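Local coordinates for nuclear polyadenylated RNA-binding protein NAB2 (Saccharomyces cerevisiae, PDB 2V75) that binds the poly(A) tails of messenger RNAs, protects them from the exosome, and takes part in poly(A) length control and nuclear export, at residues A32-L37 with V49-S54. Numbering follows the deposited sequence.
Sequences AEYIVL and VDELAS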
loop_
_atom_site.group_PDB
_atom_site.type_symbol
_atom_site.label_atom_id
_atom_site.label_comp_id
_atom_site.label_asym_id
_atom_site.label_seq_id
_atom_site.Cartn_x
_atom_site.Cartn_y
_atom_site.Cartn_z
ATOM N N ALA A 32 -6.788 0.754 0.516
ATOM C CA ALA A 32 -5.951 0.797 -0.680
ATOM C C ALA A 32 -6.220 2.069 -1.497
ATOM O O ALA A 32 -5.298 2.756 -1.965
ATOM C CB ALA A 32 -6.186 -0.457 -1.538
ATOM N N GLU A 33 -7.480 2.440 -1.640
ATOM C CA GLU A 33 -7.805 3.645 -2.401
ATOM C C GLU A 33 -7.255 4.879 -1.697
ATOM O O GLU A 33 -6.803 5.827 -2.354
ATOM C CB GLU A 33 -9.308 3.762 -2.575
ATOM C CG GLU A 33 -9.848 2.811 -3.646
ATOM C CD GLU A 33 -10.163 3.512 -4.965
ATOM O OE1 GLU A 33 -9.871 4.728 -5.101
ATOM O OE2 GLU A 33 -10.747 2.845 -5.856
ATOM N N TYR A 34 -7.361 4.886 -0.378
ATOM C CA TYR A 34 -6.951 6.065 0.381
ATOM C C TYR A 34 -5.430 6.188 0.259
ATOM O O TYR A 34 -4.908 7.284 0.033
ATOM C CB TYR A 34 -7.310 5.941 1.851
ATOM C CG TYR A 34 -7.441 7.248 2.565
ATOM C CD1 TYR A 34 -8.637 7.904 2.647
ATOM C CD2 TYR A 34 -6.351 7.866 3.128
ATOM C CE1 TYR A 34 -8.748 9.138 3.302
ATOM C CE2 TYR A 34 -6.460 9.079 3.755
ATOM C CZ TYR A 34 -7.640 9.732 3.833
ATOM O OH TYR A 34 -7.619 10.952 4.497
ATOM N N ILE A 35 -4.734 5.076 0.403
ATOM C CA ILE A 35 -3.275 5.067 0.260
ATOM C C ILE A 35 -2.804 5.597 -1.097
ATOM O O ILE A 35 -1.954 6.485 -1.186
ATOM C CB ILE A 35 -2.655 3.694 0.594
ATOM C CG1 ILE A 35 -2.826 3.404 2.097
ATOM C CG2 ILE A 35 -1.178 3.649 0.102
ATOM C CD1 ILE A 35 -2.329 2.000 2.487
ATOM N N VAL A 36 -3.432 5.132 -2.156
ATOM C CA VAL A 36 -3.060 5.569 -3.476
ATOM C C VAL A 36 -3.401 7.026 -3.712
ATOM O O VAL A 36 -2.642 7.719 -4.364
ATOM C CB VAL A 36 -3.685 4.635 -4.502
ATOM C CG1 VAL A 36 -3.572 5.216 -5.919
ATOM C CG2 VAL A 36 -3.049 3.249 -4.319
ATOM N N LEU A 37 -4.508 7.517 -3.153
ATOM C CA LEU A 37 -4.829 8.932 -3.187
ATOM C C LEU A 37 -3.700 9.757 -2.549
ATOM O O LEU A 37 -3.331 10.818 -3.100
ATOM C CB LEU A 37 -6.142 9.208 -2.436
ATOM C CG LEU A 37 -6.566 10.659 -2.240
ATOM C CD1 LEU A 37 -7.021 11.290 -3.537
ATOM C CD2 LEU A 37 -7.688 10.765 -1.207
ATOM N N VAL A 49 2.091 7.798 6.213
ATOM C CA VAL A 49 1.933 6.926 7.387
ATOM C C VAL A 49 1.175 7.647 8.497
ATOM O O VAL A 49 0.181 7.137 9.045
ATOM C CB VAL A 49 3.286 6.408 7.855
ATOM C CG1 VAL A 49 3.129 5.563 9.138
ATOM C CG2 VAL A 49 3.881 5.522 6.753
ATOM N N ASP A 50 1.605 8.868 8.753
ATOM C CA ASP A 50 0.898 9.767 9.673
ATOM C C ASP A 50 -0.618 9.828 9.416
ATOM O O ASP A 50 -1.398 9.683 10.351
ATOM C CB ASP A 50 1.455 11.185 9.570
ATOM C CG ASP A 50 2.745 11.358 10.289
ATOM O OD1 ASP A 50 3.112 10.438 11.061
ATOM O OD2 ASP A 50 3.365 12.439 10.097
ATOM N N GLU A 51 -1.032 10.043 8.164
ATOM C CA GLU A 51 -2.423 10.227 7.828
ATOM C C GLU A 51 -3.151 8.918 8.077
ATOM O O GLU A 51 -4.237 8.928 8.662
ATOM C CB GLU A 51 -2.612 10.745 6.391
ATOM C CG GLU A 51 -4.011 10.722 5.816
ATOM C CD GLU A 51 -4.815 11.990 6.095
ATOM O OE1 GLU A 51 -4.463 12.693 7.070
ATOM O OE2 GLU A 51 -5.778 12.265 5.338
ATOM N N LEU A 52 -2.570 7.792 7.681
ATOM C CA LEU A 52 -3.223 6.495 7.864
ATOM C C LEU A 52 -3.403 6.158 9.365
ATOM O O LEU A 52 -4.432 5.603 9.785
ATOM C CB LEU A 52 -2.421 5.389 7.186
ATOM C CG LEU A 52 -2.340 5.455 5.666
ATOM C CD1 LEU A 52 -1.247 4.449 5.097
ATOM C CD2 LEU A 52 -3.701 5.244 5.136
ATOM N N ALA A 53 -2.378 6.470 10.134
ATOM C CA ALA A 53 -2.413 6.282 11.582
ATOM C C ALA A 53 -3.514 7.096 12.245
ATOM O O ALA A 53 -4.057 6.684 13.285
ATOM C CB ALA A 53 -1.086 6.625 12.219
ATOM N N SER A 54 -3.786 8.281 11.703
ATOM C CA SER A 54 -4.915 9.066 12.161
ATOM C C SER A 54 -6.289 8.453 11.831
ATOM O O SER A 54 -7.239 8.714 12.513
ATOM C CB SER A 54 -4.820 10.507 11.657
ATOM O OG SER A 54 -5.285 10.651 10.339
#
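The hydroxyl of Y34 donates a hydrogen bond to the carboxylate of E51, with OH to OE2 at 2.4 Å. That is very short, so the exact length is doubtful. The pair lies between helix 28-40 and helix 45-55, two consecutive helices that form a helical hairpin in the PWI-like N-terminal domain of NAB2. Their short segments run roughly antiparallel, with N-to-C directions 148° apart and axes 10.7 Å apart at closest approach. This wide spacing is bridged by side chains, I35 and L52 among them.

E51 meets the edge of the Y34 ring. Its CG lies in the ring plane, 3.6 Å from CE2 of Y34. Chi1 of E51 (168°) sets CG at the ring edge, and the bend at chi2 turns the carboxylate toward the hydroxyl. The carboxylate is turned 30° from the ring plane.

On the side facing helices 7-18 and 61-79, an apolar pair carries the rest of the contact. I35 and L52 are the closest pair of residues by CA position, and their side chains cross at about a right angle. CG1 of I35 sits 3.5 Å from CD1 of L52. The other methyl of L52, CD2, also packs against CG1 of I35 and reaches the Y34 ring obliquely, 4.2 Å from CD2 of Y34. L52 therefore touches both Y34 and I35. I35 and L52 are buried, whereas Y34 and E51 are partly exposed. Helix 61-79 backs the apolar pair through V67 on I35 and V68 on L52. V14 of helix 7-18 also touches I35. Within 49-54, S54 OG donates a hydrogen bond to the backbone O of E51 at 2.6 Å.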